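Local coordinates for Low molecular weight protein-tyrosine-phosphatase YfkJ (Bacillus subtilis, PDB 4ETM), which removes phosphate from phosphotyrosine residues of proteins by hydrolysis and takes part in resistance to ethanol stress, at residues Met18-Phe23 with Asp98-Ile103. Numbering follows the deposited sequence.
Sequences MISVLF and DFDYII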
ATOM      1  N   MET A  18     -13.694 -24.812   7.838  1.00 35.47           N
ATOM      2  CA  MET A  18     -12.847 -23.997   8.687  1.00 34.57           C
ATOM      3  C   MET A  18     -12.614 -22.622   8.067  1.00 35.55           C
ATOM      4  O   MET A  18     -12.414 -22.507   6.865  1.00 40.51           O
ATOM      5  CB  MET A  18     -11.519 -24.716   8.899  1.00 35.85           C
ATOM      6  CG  MET A  18     -10.771 -24.292  10.140  1.00 39.49           C
ATOM      7  SD  MET A  18     -10.152 -25.748  10.995  1.00 61.37           S
ATOM      8  CE  MET A  18      -9.323 -24.988  12.374  1.00 49.32           C
ATOM      9  N   ILE A  19     -12.657 -21.585   8.894  1.00 21.47           N
ATOM     10  CA  ILE A  19     -12.396 -20.221   8.447  1.00 24.95           C
ATOM     11  C   ILE A  19     -10.886 -20.011   8.485  1.00 21.43           C
ATOM     12  O   ILE A  19     -10.238 -20.353   9.466  1.00 26.37           O
ATOM     13  CB  ILE A  19     -13.073 -19.186   9.373  1.00 21.28           C
ATOM     14  CG1 ILE A  19     -14.593 -19.392   9.378  1.00 26.22           C
ATOM     15  CG2 ILE A  19     -12.683 -17.743   8.973  1.00 21.07           C
ATOM     16  CD1 ILE A  19     -15.278 -18.892  10.636  1.00 32.81           C
ATOM     17  N   SER A  20     -10.322 -19.470   7.414  1.00 21.70           N
ATOM     18  CA  SER A  20      -8.878 -19.286   7.375  1.00 23.40           C
ATOM     19  C   SER A  20      -8.500 -17.816   7.299  1.00 16.94           C
ATOM     20  O   SER A  20      -9.136 -17.030   6.587  1.00 20.09           O
ATOM     21  CB  SER A  20      -8.262 -20.046   6.204  1.00 19.74           C
ATOM     22  OG  SER A  20      -8.946 -19.735   5.004  1.00 25.09           O
ATOM     23  N   VAL A  21      -7.448 -17.467   8.031  1.00 16.90           N
ATOM     24  CA  VAL A  21      -6.958 -16.102   8.143  1.00 17.09           C
ATOM     25  C   VAL A  21      -5.457 -16.081   7.843  1.00 17.51           C
ATOM     26  O   VAL A  21      -4.696 -16.791   8.485  1.00 16.09           O
ATOM     27  CB  VAL A  21      -7.196 -15.564   9.569  1.00 17.59           C
ATOM     28  CG1 VAL A  21      -6.710 -14.137   9.699  1.00 19.90           C
ATOM     29  CG2 VAL A  21      -8.676 -15.662   9.932  1.00 16.97           C
ATOM     30  N   LEU A  22      -5.045 -15.287   6.860  1.00 13.49           N
ATOM     31  CA  LEU A  22      -3.622 -15.118   6.549  1.00 12.62           C
ATOM     32  C   LEU A  22      -3.167 -13.723   6.948  1.00 11.56           C
ATOM     33  O   LEU A  22      -3.706 -12.734   6.463  1.00 14.06           O
ATOM     34  CB  LEU A  22      -3.352 -15.349   5.063  1.00 15.61           C
ATOM     35  CG  LEU A  22      -1.890 -15.104   4.694  1.00 16.76           C
ATOM     36  CD1 LEU A  22      -1.021 -16.186   5.290  1.00 12.74           C
ATOM     37  CD2 LEU A  22      -1.725 -15.048   3.172  1.00 14.76           C
ATOM     38  N   PHE A  23      -2.207 -13.655   7.870  1.00 11.24           N
ATOM     39  CA  PHE A  23      -1.596 -12.388   8.270  1.00 10.61           C
ATOM     40  C   PHE A  23      -0.403 -12.094   7.387  1.00 12.43           C
ATOM     41  O   PHE A  23       0.399 -12.976   7.115  1.00 13.58           O
ATOM     42  CB  PHE A  23      -1.180 -12.400   9.735  1.00 11.20           C
ATOM     43  CG  PHE A  23      -2.325 -12.527  10.680  1.00 13.76           C
ATOM     44  CD1 PHE A  23      -3.083 -11.418  11.024  1.00 13.02           C
ATOM     45  CD2 PHE A  23      -2.663 -13.762  11.212  1.00 14.27           C
ATOM     46  CE1 PHE A  23      -4.150 -11.531  11.897  1.00 16.56           C
ATOM     47  CE2 PHE A  23      -3.740 -13.883  12.096  1.00 15.01           C
ATOM     48  CZ  PHE A  23      -4.484 -12.770  12.430  1.00 17.57           C
ATOM     49  N   ASP A  98      -7.108 -18.869  -1.428  1.00 25.79           N
ATOM     50  CA  ASP A  98      -7.158 -19.907  -0.395  1.00 28.79           C
ATOM     51  C   ASP A  98      -7.737 -19.425   0.928  1.00 24.92           C
ATOM     52  O   ASP A  98      -8.450 -20.158   1.606  1.00 30.84           O
ATOM     53  CB  ASP A  98      -5.763 -20.487  -0.148  1.00 33.76           C
ATOM     54  CG  ASP A  98      -5.370 -21.532  -1.174  1.00 43.74           C
ATOM     55  OD1 ASP A  98      -6.004 -21.590  -2.248  1.00 47.51           O
ATOM     56  OD2 ASP A  98      -4.417 -22.293  -0.905  1.00 48.40           O
ATOM     57  N   PHE A  99      -7.411 -18.196   1.307  1.00 19.72           N
ATOM     58  CA  PHE A  99      -7.764 -17.700   2.624  1.00 21.94           C
ATOM     59  C   PHE A  99      -8.994 -16.817   2.618  1.00 23.61           C
ATOM     60  O   PHE A  99      -9.139 -15.976   1.760  1.00 22.47           O
ATOM     61  CB  PHE A  99      -6.583 -16.938   3.222  1.00 19.06           C
ATOM     62  CG  PHE A  99      -5.457 -17.828   3.679  1.00 18.96           C
ATOM     63  CD1 PHE A  99      -5.438 -18.339   4.971  1.00 21.41           C
ATOM     64  CD2 PHE A  99      -4.411 -18.143   2.829  1.00 17.68           C
ATOM     65  CE1 PHE A  99      -4.402 -19.157   5.403  1.00 19.46           C
ATOM     66  CE2 PHE A  99      -3.369 -18.964   3.263  1.00 22.10           C
ATOM     67  CZ  PHE A  99      -3.378 -19.476   4.554  1.00 17.05           C
ATOM     68  N   ASP A 100      -9.854 -16.984   3.619  1.00 19.40           N
ATOM     69  CA  ASP A 100     -11.088 -16.223   3.706  1.00 19.99           C
ATOM     70  C   ASP A 100     -10.803 -14.748   4.025  1.00 17.60           C
ATOM     71  O   ASP A 100     -11.476 -13.855   3.503  1.00 22.02           O
ATOM     72  CB  ASP A 100     -12.020 -16.861   4.744  1.00 18.65           C
ATOM     73  CG  ASP A 100     -12.430 -18.271   4.360  1.00 29.18           C
ATOM     74  OD1 ASP A 100     -12.968 -18.440   3.242  1.00 29.47           O
ATOM     75  OD2 ASP A 100     -12.200 -19.210   5.158  1.00 26.47           O
ATOM     76  N   TYR A 101      -9.808 -14.517   4.875  1.00 16.97           N
ATOM     77  CA  TYR A 101      -9.394 -13.172   5.269  1.00 15.57           C
ATOM     78  C   TYR A 101      -7.916 -13.016   5.000  1.00 16.98           C
ATOM     79  O   TYR A 101      -7.125 -13.882   5.360  1.00 15.97           O
ATOM     80  CB  TYR A 101      -9.610 -12.952   6.766  1.00 18.62           C
ATOM     81  CG  TYR A 101     -11.055 -12.906   7.177  1.00 19.45           C
ATOM     82  CD1 TYR A 101     -11.712 -11.694   7.321  1.00 19.07           C
ATOM     83  CD2 TYR A 101     -11.750 -14.066   7.441  1.00 17.13           C
ATOM     84  CE1 TYR A 101     -13.046 -11.642   7.694  1.00 23.26           C
ATOM     85  CE2 TYR A 101     -13.083 -14.028   7.816  1.00 18.00           C
ATOM     86  CZ  TYR A 101     -13.716 -12.809   7.946  1.00 22.07           C
ATOM     87  OH  TYR A 101     -15.039 -12.757   8.329  1.00 24.70           O
ATOM     88  N   ILE A 102      -7.531 -11.917   4.369  1.00 15.51           N
ATOM     89  CA  ILE A 102      -6.123 -11.585   4.308  1.00 14.69           C
ATOM     90  C   ILE A 102      -5.913 -10.287   5.069  1.00 13.33           C
ATOM     91  O   ILE A 102      -6.486  -9.265   4.712  1.00 15.50           O
ATOM     92  CB  ILE A 102      -5.632 -11.499   2.861  1.00 17.02           C
ATOM     93  CG1 ILE A 102      -5.890 -12.843   2.154  1.00 21.23           C
ATOM     94  CG2 ILE A 102      -4.166 -11.084   2.840  1.00 15.44           C
ATOM     95  CD1 ILE A 102      -5.318 -12.949   0.770  1.00 20.67           C
ATOM     96  N   ILE A 103      -5.089 -10.344   6.113  1.00 12.56           N
ATOM     97  CA  ILE A 103      -4.963  -9.260   7.068  1.00 13.88           C
ATOM     98  C   ILE A 103      -3.538  -8.706   7.008  1.00 14.51           C
ATOM     99  O   ILE A 103      -2.598  -9.334   7.506  1.00 12.09           O
ATOM    100  CB  ILE A 103      -5.277  -9.753   8.504  1.00 13.04           C
ATOM    101  CG1 ILE A 103      -6.678 -10.371   8.581  1.00 15.56           C
ATOM    102  CG2 ILE A 103      -5.174  -8.608   9.484  1.00 15.26           C
ATOM    103  CD1 ILE A 103      -7.780  -9.492   8.027  1.00 22.78           C
TER
HETATM  104  O   HOH W   1     -10.687 -21.390   3.905  1.00 34.07           O
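Two adjacent parallel strands of the central sheet, 19-25 and 101-104, pair here through a ladder of Val-21/Tyr-101, Leu-22/Ile-102 and Phe-23/Ile-103. Three backbone bonds define the register: Tyr-101 N to Ser-20 O, the first of the ladder, Leu-22 N to Tyr-101 O (2.9 Å, 176° at the hydrogen) and Ile-103 N to Leu-22 O (2.8 Å). At the entry to strand 101-104, Asp-100 OD2 accepts Ser-20 N at 2.9 Å, met on the anti side and slightly out of the carboxylate plane. With chi1 at 51°, Ser-20 OG is set between its own N and C, where Asp-100 N donates to it (3.2 Å); a water bonded to this hydroxyl also donates to Asp-100 OD2.

Strand order 52-58, 19-25, 101-104, 125-127, all parallel, with helices on both faces, gives the Rossmann-like sheet of low molecular weight phosphatases; strand 19-25 carries the nucleophile Cys-25 at its end. On one face, Phe-99, just past helix 93-98, lays its ring against Leu-22: Leu-22 CB stands 3.6 Å from the centroid of the Phe-99 ring, over its face and 14° off the normal, a CH-pi contact, while Ser-20 CB comes up obliquely to Phe-99 CD1 (3.5 Å). On the other face, Val-21, Phe-23, Tyr-101 and Ile-103 lie together under helices 31-45 and 149-170, Val-21 touching Phe-39 and Ile-103 touching Leu-163. Phe-23 CD1 lies 3.7 Å from Ile-103 CB, the two side chains running alongside each other, and Val-21 CG1 reaches Ile-103 CG1 at 3.9 Å. Ile-19 CG2, anti to its amide nitrogen, meets the Tyr-101 ring at the CE2 edge.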